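Local coordinates for meso-diaminopimelate dehydrogenase (Clostridium tetani, PDB 3WGY), which probably catalyses the reversible NADP-dependent oxidative deamination of meso-2,6-diaminopimelate and is here an engineered variant holding the oxo acid 4-methyl-2-oxovalerate, at residues I7-Y12 and M29-I34; Q101-M106 and K300-V305; D158-V163 and Q216-M221; F252-G257 and K264-F269. The protein carries 6 engineered substitutions. All blocks are in the same frame, centred on the assembly; numbering follows the deposited sequence.

How the contacts relate
Contacts 1 and 2 belong to the same parallel sheet, the Rossmann-like half of the chain; their centres lie about 21 Å apart. Contact 1 pairs two of its strands, and contact 2 lays a helix against strand 301-303, outermost of the sheet within this chain. Contacts 3 and 4 both belong to the C-terminal domain family region, about 35 Å apart between centres, and the segments of contact 2 enclose both along the chain. Contact 3 is near the 4-methyl-2-oxovalerate pocket, with the side chain of Ala-159 about 8 Å from the ligand. Contact 4 and contact 2, whose nearest atoms are about 11 Å apart, both touch the second subunit.

Contact 1. Residues I7-Y12 and M29-I34; sequences IGIVGY and MELEAI
Ile-7 and Ile-9 pair in parallel with 29-34 across the first beta-alpha-beta unit of the Rossmann-like fold, in which helix 14-23 links strands 5-10 and 29-36. Ile-7 N donates to Glu-30 O (2.8 Å, 174° at the hydrogen), and Glu-32 N returns a bond to Ile-7 O. The next rung, Ile-9 N to Ala-33 O at 2.9 Å, skips one residue on the second strand. This beta bulge leaves the buried Ala-33 N without a partner in the model.

Beyond the strand, Tyr-12 turns back against Ile-34, its CG anti to the backbone N (chi1 -156°). CB and CG pass Ile-34 CG2 at about the same distance, 4.0 Å for CB, and CD1 comes to 3.5 Å from that methyl. Farther out CE1 meets Ile-34 CD1 at 3.7 Å and CZ passes that methyl more loosely, while OH at the tip is hydrogen-bonded to Glu-20 of the linking helix. Lys-17 forms a cation-pi contact with the ring. Gly-11, the residue before Tyr-12, fits the first glycine of a GxGxxG pattern, consistent with a dinucleotide-binding turn. Leu-31 crosses Ile-9 at about a right angle, its CD1 lying 3.7 Å from Ile-9 CG1.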
loop_
_atom_site.group_PDB
_atom_site.type_symbol
_atom_site.label_atom_id
_atom_site.label_comp_id
_atom_site.label_asym_id
_atom_site.label_seq_id
_atom_site.Cartn_x
_atom_site.Cartn_y
_atom_site.Cartn_z
ATOM N N ILE B 7 0.575 -26.492 3.577
ATOM C CA ILE B 7 -0.468 -25.937 2.733
ATOM C C ILE B 7 -1.233 -27.001 1.958
ATOM O O ILE B 7 -0.686 -28.041 1.599
ATOM C CB ILE B 7 0.115 -24.906 1.735
ATOM C CG1 ILE B 7 0.746 -23.731 2.495
ATOM C CG2 ILE B 7 -0.981 -24.404 0.802
ATOM C CD1 ILE B 7 -0.207 -22.984 3.387
ATOM N N GLY B 8 -2.510 -26.726 1.723
ATOM C CA GLY B 8 -3.351 -27.634 0.971
ATOM C C GLY B 8 -4.038 -26.832 -0.115
ATOM O O GLY B 8 -4.581 -25.764 0.158
ATOM N N ILE B 9 -4.011 -27.337 -1.343
ATOM C CA ILE B 9 -4.632 -26.641 -2.462
ATOM C C ILE B 9 -5.884 -27.361 -2.950
ATOM O O ILE B 9 -5.845 -28.559 -3.217
ATOM C CB ILE B 9 -3.649 -26.523 -3.668
ATOM C CG1 ILE B 9 -2.382 -25.775 -3.249
ATOM C CG2 ILE B 9 -4.331 -25.806 -4.827
ATOM C CD1 ILE B 9 -1.341 -25.676 -4.350
ATOM N N VAL B 10 -6.988 -26.630 -3.060
ATOM C CA VAL B 10 -8.232 -27.208 -3.557
ATOM C C VAL B 10 -8.489 -26.623 -4.941
ATOM O O VAL B 10 -8.768 -25.428 -5.075
ATOM C CB VAL B 10 -9.434 -26.858 -2.669
ATOM C CG1 VAL B 10 -10.693 -27.465 -3.263
ATOM C CG2 VAL B 10 -9.217 -27.371 -1.252
ATOM N N GLY B 11 -8.394 -27.466 -5.965
ATOM C CA GLY B 11 -8.607 -27.004 -7.323
ATOM C C GLY B 11 -7.278 -26.901 -8.039
ATOM O O GLY B 11 -6.349 -26.260 -7.554
ATOM N N TYR B 12 -7.174 -27.522 -9.205
ATOM C CA TYR B 12 -5.916 -27.486 -9.924
ATOM C C TYR B 12 -6.021 -26.806 -11.286
ATOM O O TYR B 12 -5.557 -27.336 -12.290
ATOM C CB TYR B 12 -5.377 -28.912 -10.057
ATOM C CG TYR B 12 -3.883 -29.013 -10.254
ATOM C CD1 TYR B 12 -3.001 -28.212 -9.528
ATOM C CD2 TYR B 12 -3.346 -29.962 -11.123
ATOM C CE1 TYR B 12 -1.616 -28.359 -9.662
ATOM C CE2 TYR B 12 -1.976 -30.115 -11.264
ATOM C CZ TYR B 12 -1.116 -29.315 -10.533
ATOM O OH TYR B 12 0.239 -29.482 -10.693
ATOM N N MET B 29 7.273 -22.939 3.730
ATOM C CA MET B 29 6.041 -23.657 3.411
ATOM C C MET B 29 6.283 -24.975 2.699
ATOM O O MET B 29 7.319 -25.180 2.059
ATOM C CB MET B 29 5.135 -22.803 2.533
ATOM C CG MET B 29 4.539 -21.618 3.232
ATOM S SD MET B 29 3.584 -20.654 2.053
ATOM C CE MET B 29 3.348 -19.136 2.984
ATOM N N GLU B 30 5.300 -25.858 2.800
ATOM C CA GLU B 30 5.377 -27.161 2.169
ATOM C C GLU B 30 3.995 -27.510 1.641
ATOM O O GLU B 30 2.997 -27.324 2.333
ATOM C CB GLU B 30 5.821 -28.193 3.196
ATOM C CG GLU B 30 6.628 -29.329 2.631
ATOM C CD GLU B 30 7.419 -30.034 3.708
ATOM O OE1 GLU B 30 6.794 -30.668 4.588
ATOM O OE2 GLU B 30 8.667 -29.934 3.678
ATOM N N LEU B 31 3.933 -27.982 0.403
ATOM C CA LEU B 31 2.659 -28.367 -0.184
ATOM C C LEU B 31 2.385 -29.795 0.262
ATOM O O LEU B 31 3.193 -30.685 0.025
ATOM C CB LEU B 31 2.727 -28.304 -1.712
ATOM C CG LEU B 31 1.436 -28.683 -2.446
ATOM C CD1 LEU B 31 0.254 -27.897 -1.881
ATOM C CD2 LEU B 31 1.607 -28.405 -3.936
ATOM N N GLU B 32 1.254 -30.006 0.921
ATOM C CA GLU B 32 0.898 -31.331 1.403
ATOM C C GLU B 32 0.089 -32.092 0.369
ATOM O O GLU B 32 0.384 -33.246 0.064
ATOM C CB GLU B 32 0.107 -31.217 2.706
ATOM C CG GLU B 32 0.751 -31.932 3.896
ATOM C CD GLU B 32 2.249 -31.687 3.997
ATOM O OE1 GLU B 32 3.009 -32.286 3.205
ATOM O OE2 GLU B 32 2.667 -30.890 4.864
ATOM N N ALA B 33 -0.927 -31.442 -0.182
ATOM C CA ALA B 33 -1.764 -32.089 -1.175
ATOM C C ALA B 33 -2.526 -31.111 -2.047
ATOM O O ALA B 33 -2.782 -29.969 -1.668
ATOM C CB ALA B 33 -2.749 -33.030 -0.485
ATOM N N ILE B 34 -2.866 -31.582 -3.237
ATOM C CA ILE B 34 -3.635 -30.812 -4.189
ATOM C C ILE B 34 -4.869 -31.669 -4.410
ATOM O O ILE B 34 -4.779 -32.783 -4.922
ATOM C CB ILE B 34 -2.875 -30.636 -5.506
ATOM C CG1 ILE B 34 -1.583 -29.864 -5.260
ATOM C CG2 ILE B 34 -3.729 -29.880 -6.506
ATOM C CD1 ILE B 34 -0.668 -29.848 -6.467
#

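Contact 2. Residues Q101-M106 and K300-V305; sequences QHFERM and KGAVTV
In the Rossmann-like domain, helix 99-113 packs against strand 301-303, outermost of the parallel sheet within this chain, and Phe-103 and Met-106 on the helix meet Ala-302 on the strand. The two short segments run roughly antiparallel, with 150° between their directions and axes 7.8 Å apart at closest approach, and side-chain packing rather than hydrogen bonding joins them.

Phe-103 does most of the work. With chi1 at -174° the ring is carried opposite the backbone N, out to the strand. There CE1 lies 3.6 Å from Ala-302 CB and 3.3 Å from Ala-302 O, so that one ring corner touches both the methyl and the peptide. At the next carbon round, CZ stays beside that carbonyl, while CD1 reaches Thr-304 CG2 at 4.2 Å. One turn farther along the helix, Met-106 adds a looser apolar contact, its CB 4.3 Å from Ala-302 CB; its side chain leads away from the strand and packs on Pro-81 and Ala-84 of helix 80-84.

The strand is fixed to the helix from beyond the segment as well, since Ala-302 N is hydrogen-bonded to Asp-107 OD1. The second subunit closes in here: its Arg-322 makes a cation-pi contact with Phe-103, and its Leu-326 packs on Thr-304. Within the helix, Met-106 CG sits 3.6 Å above the His-102 ring plane, displaced toward the rim, while His-102 NE2 bonds to Asp-91 OD2.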
loop_
_atom_site.group_PDB
_atom_site.type_symbol
_atom_site.label_atom_id
_atom_site.label_comp_id
_atom_site.label_asym_id
_atom_site.label_seq_id
_atom_site.Cartn_x
_atom_site.Cartn_y
_atom_site.Cartn_z
ATOM N N GLN B 101 -22.409 -11.185 2.257
ATOM C CA GLN B 101 -23.073 -12.462 2.496
ATOM C C GLN B 101 -22.085 -13.613 2.634
ATOM O O GLN B 101 -22.279 -14.509 3.455
ATOM C CB GLN B 101 -24.045 -12.756 1.353
ATOM C CG GLN B 101 -24.866 -14.020 1.527
ATOM C CD GLN B 101 -24.622 -15.030 0.423
ATOM O OE1 GLN B 101 -25.530 -15.757 0.028
ATOM N NE2 GLN B 101 -23.386 -15.086 -0.076
ATOM N N HIS B 102 -21.036 -13.595 1.818
ATOM C CA HIS B 102 -20.030 -14.646 1.864
ATOM C C HIS B 102 -19.362 -14.604 3.230
ATOM O O HIS B 102 -19.073 -15.644 3.827
ATOM C CB HIS B 102 -18.991 -14.425 0.763
ATOM C CG HIS B 102 -17.946 -15.497 0.693
ATOM N ND1 HIS B 102 -18.250 -16.816 0.416
ATOM C CD2 HIS B 102 -16.601 -15.444 0.844
ATOM C CE1 HIS B 102 -17.137 -17.526 0.399
ATOM N NE2 HIS B 102 -16.122 -16.718 0.657
ATOM N N PHE B 103 -19.132 -13.389 3.721
ATOM C CA PHE B 103 -18.502 -13.195 5.020
ATOM C C PHE B 103 -19.314 -13.861 6.126
ATOM O O PHE B 103 -18.793 -14.675 6.887
ATOM C CB PHE B 103 -18.362 -11.703 5.328
ATOM C CG PHE B 103 -17.587 -11.423 6.582
ATOM C CD1 PHE B 103 -16.212 -11.617 6.615
ATOM C CD2 PHE B 103 -18.235 -11.019 7.742
ATOM C CE1 PHE B 103 -15.489 -11.416 7.786
ATOM C CE2 PHE B 103 -17.525 -10.816 8.924
ATOM C CZ PHE B 103 -16.146 -11.016 8.944
ATOM N N GLU B 104 -20.592 -13.511 6.216
ATOM C CA GLU B 104 -21.459 -14.083 7.242
ATOM C C GLU B 104 -21.440 -15.605 7.211
ATOM O O GLU B 104 -21.238 -16.247 8.242
ATOM C CB GLU B 104 -22.899 -13.592 7.064
ATOM C CG GLU B 104 -23.096 -12.113 7.343
ATOM C CD GLU B 104 -22.663 -11.717 8.745
ATOM O OE1 GLU B 104 -23.187 -12.297 9.723
ATOM O OE2 GLU B 104 -21.799 -10.821 8.867
ATOM N N ARG B 105 -21.641 -16.175 6.024
ATOM C CA ARG B 105 -21.661 -17.627 5.855
ATOM C C ARG B 105 -20.380 -18.265 6.386
ATOM O O ARG B 105 -20.419 -19.187 7.208
ATOM C CB ARG B 105 -21.834 -17.990 4.370
ATOM C CG ARG B 105 -21.856 -19.499 4.080
ATOM C CD ARG B 105 -23.276 -20.010 3.806
ATOM N NE ARG B 105 -23.500 -21.371 4.304
ATOM C CZ ARG B 105 -23.330 -22.487 3.599
ATOM N NH1 ARG B 105 -22.929 -22.434 2.333
ATOM N NH2 ARG B 105 -23.561 -23.665 4.168
ATOM N N MET B 106 -19.245 -17.770 5.908
ATOM C CA MET B 106 -17.956 -18.303 6.327
ATOM C C MET B 106 -17.661 -18.040 7.801
ATOM O O MET B 106 -16.993 -18.841 8.455
ATOM C CB MET B 106 -16.844 -17.707 5.466
ATOM C CG MET B 106 -16.949 -18.052 3.995
ATOM S SD MET B 106 -16.737 -19.805 3.702
ATOM C CE MET B 106 -14.963 -19.980 3.751
ATOM N N LYS B 300 -10.392 -16.852 15.771
ATOM C CA LYS B 300 -11.503 -17.638 15.227
ATOM C C LYS B 300 -12.431 -16.789 14.366
ATOM O O LYS B 300 -12.588 -15.593 14.603
ATOM C CB LYS B 300 -12.326 -18.260 16.367
ATOM C CG LYS B 300 -11.521 -19.040 17.404
ATOM C CD LYS B 300 -10.853 -20.266 16.809
ATOM C CE LYS B 300 -10.044 -21.013 17.858
ATOM N NZ LYS B 300 -9.287 -22.160 17.277
ATOM N N GLY B 301 -13.046 -17.411 13.366
ATOM C CA GLY B 301 -13.966 -16.684 12.508
ATOM C C GLY B 301 -13.410 -16.287 11.154
ATOM O O GLY B 301 -12.304 -16.683 10.780
ATOM N N ALA B 302 -14.185 -15.499 10.417
ATOM C CA ALA B 302 -13.774 -15.035 9.096
ATOM C C ALA B 302 -13.124 -13.658 9.191
ATOM O O ALA B 302 -13.479 -12.849 10.045
ATOM C CB ALA B 302 -14.975 -14.982 8.160
ATOM N N VAL B 303 -12.167 -13.406 8.306
ATOM C CA VAL B 303 -11.450 -12.135 8.262
ATOM C C VAL B 303 -11.179 -11.768 6.811
ATOM O O VAL B 303 -11.195 -12.632 5.929
ATOM C CB VAL B 303 -10.079 -12.225 8.981
ATOM C CG1 VAL B 303 -10.275 -12.450 10.470
ATOM C CG2 VAL B 303 -9.253 -13.350 8.375
ATOM N N THR B 304 -10.941 -10.482 6.573
ATOM C CA THR B 304 -10.627 -9.988 5.244
ATOM C C THR B 304 -9.223 -9.392 5.333
ATOM O O THR B 304 -8.663 -9.277 6.430
ATOM C CB THR B 304 -11.613 -8.886 4.793
ATOM O OG1 THR B 304 -11.335 -7.667 5.494
ATOM C CG2 THR B 304 -13.050 -9.305 5.082
ATOM N N VAL B 305 -8.648 -9.014 4.195
ATOM C CA VAL B 305 -7.316 -8.425 4.213
ATOM C C VAL B 305 -7.290 -7.160 5.073
ATOM O O VAL B 305 -6.251 -6.789 5.603
ATOM C CB VAL B 305 -6.838 -8.069 2.788
ATOM C CG1 VAL B 305 -6.721 -9.333 1.962
ATOM C CG2 VAL B 305 -7.812 -7.093 2.128
#

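Contact 3. Residues D158-V163 and Q216-M221; sequences DAIRRV and QDIKTM
Val-163 and Met-221 meet at the tight point between the C-terminal ends of helices 154-162 and 211-219. Met-221 CE comes to 3.4 Å from Val-163 CG2, closer than carbon atoms usually pack. The methionine chain runs extended through CB and CG and then folds at its last torsion (chi3 -79°), which turns CE back toward the valine. The same methyl also lies 3.5 Å from Ala-159 O, and the sulfur, SD, rests against Ala-159 CB at 3.8 Å, so the end of this one side chain touches two positions of the facing segment.

Deeper in, the packing is more relaxed. Ile-218 CG1 is 4.1 Å from Val-163 CG2, the two side chains crossing at about a right angle, and its CD1 reaches Ile-160 CG2 at the same separation. Both isoleucines continue onto Cys-201 and Val-203 of strand 197-205, joining the helix pair to the mixed sheet.

Asp-217 forms the more solvent-accessible margin: its CB touches Val-163 CG1 at 3.7 Å. Beside it, the exposed Thr-220 turns its hydroxyl back to Gln-216 O, which also takes the Thr-220 N-H at the helix end. Helix 154-162 begins with the engineered Leu-154, then Gly-155 and His-156, all lining the oxo-acid pocket. With no polar bond between the segments, their fit depends on complementary shape and dispersion among methyls and a thioether.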
loop_
_atom_site.group_PDB
_atom_site.type_symbol
_atom_site.label_atom_id
_atom_site.label_comp_id
_atom_site.label_asym_id
_atom_site.label_seq_id
_atom_site.Cartn_x
_atom_site.Cartn_y
_atom_site.Cartn_z
ATOM N N ASP B 158 -16.962 -13.660 -25.056
ATOM C CA ASP B 158 -18.040 -14.563 -25.443
ATOM C C ASP B 158 -19.071 -13.738 -26.206
ATOM O O ASP B 158 -19.612 -14.182 -27.216
ATOM C CB ASP B 158 -18.707 -15.185 -24.211
ATOM C CG ASP B 158 -17.766 -16.070 -23.416
ATOM O OD1 ASP B 158 -16.997 -16.839 -24.037
ATOM O OD2 ASP B 158 -17.809 -16.008 -22.168
ATOM N N ALA B 159 -19.334 -12.533 -25.705
ATOM C CA ALA B 159 -20.288 -11.619 -26.326
ATOM C C ALA B 159 -19.871 -11.312 -27.760
ATOM O O ALA B 159 -20.703 -11.313 -28.662
ATOM C CB ALA B 159 -20.377 -10.330 -25.517
ATOM N N ILE B 160 -18.583 -11.041 -27.961
ATOM C CA ILE B 160 -18.049 -10.752 -29.292
ATOM C C ILE B 160 -18.306 -11.932 -30.225
ATOM O O ILE B 160 -18.704 -11.752 -31.376
ATOM C CB ILE B 160 -16.520 -10.503 -29.246
ATOM C CG1 ILE B 160 -16.217 -9.167 -28.583
ATOM C CG2 ILE B 160 -15.947 -10.492 -30.648
ATOM C CD1 ILE B 160 -14.741 -8.927 -28.401
ATOM N N ARG B 161 -18.081 -13.141 -29.718
ATOM C CA ARG B 161 -18.272 -14.357 -30.499
ATOM C C ARG B 161 -19.722 -14.583 -30.928
ATOM O O ARG B 161 -19.990 -15.343 -31.855
ATOM C CB ARG B 161 -17.778 -15.574 -29.715
ATOM C CG ARG B 161 -16.285 -15.600 -29.439
ATOM C CD ARG B 161 -15.851 -17.004 -29.032
ATOM N NE ARG B 161 -14.422 -17.089 -28.761
ATOM C CZ ARG B 161 -13.847 -16.698 -27.629
ATOM N NH1 ARG B 161 -14.583 -16.195 -26.643
ATOM N NH2 ARG B 161 -12.531 -16.807 -27.487
ATOM N N ARG B 162 -20.656 -13.928 -30.252
ATOM C CA ARG B 162 -22.071 -14.056 -30.590
ATOM C C ARG B 162 -22.439 -13.215 -31.815
ATOM O O ARG B 162 -23.461 -13.457 -32.462
ATOM C CB ARG B 162 -22.939 -13.618 -29.405
ATOM C CG ARG B 162 -23.246 -14.713 -28.396
ATOM C CD ARG B 162 -23.813 -14.115 -27.120
ATOM N NE ARG B 162 -22.973 -14.441 -25.973
ATOM C CZ ARG B 162 -22.780 -13.642 -24.928
ATOM N NH1 ARG B 162 -23.369 -12.452 -24.877
ATOM N NH2 ARG B 162 -22.000 -14.040 -23.932
ATOM N N VAL B 163 -21.602 -12.232 -32.130
ATOM C CA VAL B 163 -21.849 -11.341 -33.264
ATOM C C VAL B 163 -21.700 -12.030 -34.614
ATOM O O VAL B 163 -20.724 -12.741 -34.864
ATOM C CB VAL B 163 -20.920 -10.104 -33.203
ATOM C CG1 VAL B 163 -21.051 -9.268 -34.478
ATOM C CG2 VAL B 163 -21.272 -9.269 -31.980
ATOM N N GLN B 216 -19.803 -2.331 -36.013
ATOM C CA GLN B 216 -20.916 -1.587 -35.451
ATOM C C GLN B 216 -21.814 -2.448 -34.567
ATOM O O GLN B 216 -22.465 -1.937 -33.655
ATOM C CB GLN B 216 -21.709 -0.917 -36.577
ATOM C CG GLN B 216 -20.849 0.037 -37.411
ATOM C CD GLN B 216 -20.189 1.125 -36.569
ATOM O OE1 GLN B 216 -20.865 1.943 -35.949
ATOM N NE2 GLN B 216 -18.863 1.131 -36.546
ATOM N N ASP B 217 -21.847 -3.752 -34.821
ATOM C CA ASP B 217 -22.648 -4.641 -33.990
ATOM C C ASP B 217 -21.983 -4.761 -32.618
ATOM O O ASP B 217 -22.656 -4.888 -31.593
ATOM C CB ASP B 217 -22.756 -6.018 -34.632
ATOM C CG ASP B 217 -23.651 -6.012 -35.849
ATOM O OD1 ASP B 217 -24.111 -4.913 -36.231
ATOM O OD2 ASP B 217 -23.890 -7.091 -36.420
ATOM N N ILE B 218 -20.656 -4.717 -32.612
ATOM C CA ILE B 218 -19.898 -4.811 -31.374
ATOM C C ILE B 218 -20.010 -3.504 -30.598
ATOM O O ILE B 218 -20.354 -3.502 -29.415
ATOM C CB ILE B 218 -18.403 -5.123 -31.658
ATOM C CG1 ILE B 218 -18.261 -6.563 -32.156
ATOM C CG2 ILE B 218 -17.574 -4.940 -30.392
ATOM C CD1 ILE B 218 -16.852 -6.953 -32.555
ATOM N N LYS B 219 -19.735 -2.395 -31.275
ATOM C CA LYS B 219 -19.792 -1.080 -30.652
ATOM C C LYS B 219 -21.148 -0.716 -30.037
ATOM O O LYS B 219 -21.210 -0.176 -28.929
ATOM C CB LYS B 219 -19.398 -0.003 -31.663
ATOM C CG LYS B 219 -17.954 -0.061 -32.119
ATOM C CD LYS B 219 -17.573 1.249 -32.786
ATOM C CE LYS B 219 -16.128 1.252 -33.244
ATOM N NZ LYS B 219 -15.614 2.636 -33.444
ATOM N N THR B 220 -22.233 -1.006 -30.747
ATOM C CA THR B 220 -23.564 -0.672 -30.246
ATOM C C THR B 220 -24.171 -1.737 -29.339
ATOM O O THR B 220 -25.317 -1.607 -28.917
ATOM C CB THR B 220 -24.554 -0.419 -31.405
ATOM O OG1 THR B 220 -24.743 -1.635 -32.141
ATOM C CG2 THR B 220 -24.023 0.654 -32.338
ATOM N N MET B 221 -23.412 -2.787 -29.038
ATOM C CA MET B 221 -23.919 -3.858 -28.185
ATOM C C MET B 221 -24.224 -3.377 -26.773
ATOM O O MET B 221 -23.337 -2.907 -26.060
ATOM C CB MET B 221 -22.923 -5.009 -28.112
ATOM C CG MET B 221 -23.471 -6.216 -27.373
ATOM S SD MET B 221 -22.265 -7.523 -27.234
ATOM C CE MET B 221 -22.358 -8.237 -28.875
#

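Contact 4. Residues F252-G257 and K264-F269; sequences FVIRSG and KQVMEF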
loop_
_atom_site.group_PDB
_atom_site.type_symbol
_atom_site.label_atom_id
_atom_site.label_comp_id
_atom_site.label_asym_id
_atom_site.label_seq_id
_atom_site.Cartn_x
_atom_site.Cartn_y
_atom_site.Cartn_z
ATOM N N PHE B 252 -5.152 0.485 -11.323
ATOM C CA PHE B 252 -4.707 1.634 -10.562
ATOM C C PHE B 252 -5.719 2.000 -9.479
ATOM O O PHE B 252 -6.930 1.893 -9.688
ATOM C CB PHE B 252 -4.547 2.858 -11.473
ATOM C CG PHE B 252 -3.642 2.636 -12.641
ATOM C CD1 PHE B 252 -4.076 1.925 -13.754
ATOM C CD2 PHE B 252 -2.341 3.116 -12.622
ATOM C CE1 PHE B 252 -3.218 1.693 -14.832
ATOM C CE2 PHE B 252 -1.478 2.890 -13.691
ATOM C CZ PHE B 252 -1.917 2.176 -14.798
ATOM N N VAL B 253 -5.209 2.407 -8.319
ATOM C CA VAL B 253 -6.045 2.877 -7.224
ATOM C C VAL B 253 -5.451 4.227 -6.842
ATOM O O VAL B 253 -4.351 4.300 -6.291
ATOM C CB VAL B 253 -6.023 1.940 -6.006
ATOM C CG1 VAL B 253 -6.868 2.542 -4.892
ATOM C CG2 VAL B 253 -6.573 0.574 -6.393
ATOM N N ILE B 254 -6.184 5.294 -7.136
ATOM C CA ILE B 254 -5.707 6.639 -6.869
ATOM C C ILE B 254 -6.561 7.469 -5.916
ATOM O O ILE B 254 -7.771 7.587 -6.100
ATOM C CB ILE B 254 -5.583 7.410 -8.187
ATOM C CG1 ILE B 254 -4.601 6.688 -9.116
ATOM C CG2 ILE B 254 -5.172 8.838 -7.917
ATOM C CD1 ILE B 254 -4.602 7.223 -10.522
ATOM N N ARG B 255 -5.934 8.050 -4.900
ATOM C CA ARG B 255 -6.676 8.890 -3.969
ATOM C C ARG B 255 -6.205 10.304 -4.202
ATOM O O ARG B 255 -5.027 10.631 -3.997
ATOM C CB ARG B 255 -6.431 8.489 -2.508
ATOM C CG ARG B 255 -7.219 9.323 -1.478
ATOM C CD ARG B 255 -8.732 9.044 -1.520
ATOM N NE ARG B 255 -9.470 9.807 -0.507
ATOM C CZ ARG B 255 -10.796 9.814 -0.387
ATOM N NH1 ARG B 255 -11.545 9.098 -1.218
ATOM N NH2 ARG B 255 -11.376 10.535 0.570
ATOM N N SER B 256 -7.129 11.129 -4.670
ATOM C CA SER B 256 -6.840 12.520 -4.928
ATOM C C SER B 256 -7.524 13.293 -3.819
ATOM O O SER B 256 -8.751 13.379 -3.773
ATOM C CB SER B 256 -7.410 12.955 -6.280
ATOM O OG SER B 256 -7.160 14.334 -6.493
ATOM N N GLY B 257 -6.728 13.838 -2.914
ATOM C CA GLY B 257 -7.297 14.589 -1.824
ATOM C C GLY B 257 -6.726 15.981 -1.803
ATOM O O GLY B 257 -5.782 16.300 -2.524
ATOM N N LYS B 264 -2.793 20.006 -3.122
ATOM C CA LYS B 264 -3.151 18.745 -3.769
ATOM C C LYS B 264 -2.273 17.590 -3.305
ATOM O O LYS B 264 -1.065 17.599 -3.514
ATOM C CB LYS B 264 -3.039 18.901 -5.289
ATOM C CG LYS B 264 -3.900 20.031 -5.861
ATOM C CD LYS B 264 -3.474 20.378 -7.285
ATOM C CE LYS B 264 -4.392 21.419 -7.930
ATOM N NZ LYS B 264 -5.753 20.894 -8.252
ATOM N N GLN B 265 -2.884 16.593 -2.679
ATOM C CA GLN B 265 -2.140 15.438 -2.191
ATOM C C GLN B 265 -2.647 14.207 -2.935
ATOM O O GLN B 265 -3.837 13.906 -2.899
ATOM C CB GLN B 265 -2.361 15.272 -0.688
ATOM C CG GLN B 265 -2.316 16.586 0.090
ATOM C CD GLN B 265 -0.906 17.054 0.430
ATOM O OE1 GLN B 265 -0.062 17.245 -0.450
ATOM N NE2 GLN B 265 -0.652 17.252 1.719
ATOM N N VAL B 266 -1.750 13.500 -3.616
ATOM C CA VAL B 266 -2.160 12.320 -4.367
ATOM C C VAL B 266 -1.384 11.057 -4.016
ATOM O O VAL B 266 -0.149 11.050 -4.002
ATOM C CB VAL B 266 -2.026 12.547 -5.896
ATOM C CG1 VAL B 266 -2.585 11.339 -6.648
ATOM C CG2 VAL B 266 -2.750 13.828 -6.309
ATOM N N MET B 267 -2.135 9.994 -3.755
ATOM C CA MET B 267 -1.605 8.676 -3.433
ATOM C C MET B 267 -2.015 7.742 -4.567
ATOM O O MET B 267 -3.140 7.820 -5.092
ATOM C CB MET B 267 -2.210 8.159 -2.133
ATOM C CG MET B 267 -1.980 9.057 -0.924
ATOM S SD MET B 267 -3.119 8.618 0.424
ATOM C CE MET B 267 -2.566 6.979 0.809
ATOM N N GLU B 268 -1.113 6.856 -4.954
ATOM C CA GLU B 268 -1.411 5.924 -6.023
ATOM C C GLU B 268 -0.794 4.558 -5.779
ATOM O O GLU B 268 0.319 4.452 -5.272
ATOM C CB GLU B 268 -0.907 6.485 -7.373
ATOM C CG GLU B 268 -1.029 5.503 -8.530
ATOM C CD GLU B 268 -0.661 6.086 -9.898
ATOM O OE1 GLU B 268 -0.531 5.290 -10.850
ATOM O OE2 GLU B 268 -0.512 7.317 -10.035
ATOM N N PHE B 269 -1.546 3.516 -6.109
ATOM C CA PHE B 269 -1.061 2.149 -6.009
ATOM C C PHE B 269 -1.453 1.549 -7.350
ATOM O O PHE B 269 -2.574 1.761 -7.817
ATOM C CB PHE B 269 -1.761 1.371 -4.892
ATOM C CG PHE B 269 -1.322 -0.069 -4.788
ATOM C CD1 PHE B 269 -0.134 -0.408 -4.143
ATOM C CD2 PHE B 269 -2.084 -1.080 -5.356
ATOM C CE1 PHE B 269 0.286 -1.746 -4.069
ATOM C CE2 PHE B 269 -1.677 -2.412 -5.290
ATOM C CZ PHE B 269 -0.487 -2.746 -4.642
HETATM O O HOH W 1 -4.150 5.231 -3.617
#
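Val-253 O is gripped by two bonds: Phe-269 N donates to it at 2.9 Å, and a water donates at 2.8 Å. The Glu-268 CA-H adds a weaker contact. That water also gives a weak bond to Met-267 O, the acceptor for Arg-255 N, and so joins carbonyls on both strands beside the ladder. Six backbone bonds hold the two strands together, the pairs Val-253 with Phe-269, Arg-255 with Met-267 and Gly-257 with Gln-265 each being bonded in both directions.

On the face carrying Ile-254 and Glu-268, these side chains lie side by side, with Ile-254 CG1 3.8 Å from Glu-268 CG. Stretched out from chi1 (173°) onward, Glu-268 sets OE1 at the edge of the Phe-252 ring, near its plane and 3.3 Å from CD2; ring and carboxylate are turned 62° apart. Arg-184 and Asn-270 bind this oxygen, and the arginine would favour the charged carboxylate. Ile-254 CG2 also meets Val-266 CG1 at 3.8 Å.

Strand 264-273 forms an antiparallel ladder with a strand of the second subunit, where Ser-275 O takes a bond from Gln-265 NE2. The pair is thus a regular antiparallel beta hairpin whose outer strand carries the sheet across the dimer interface.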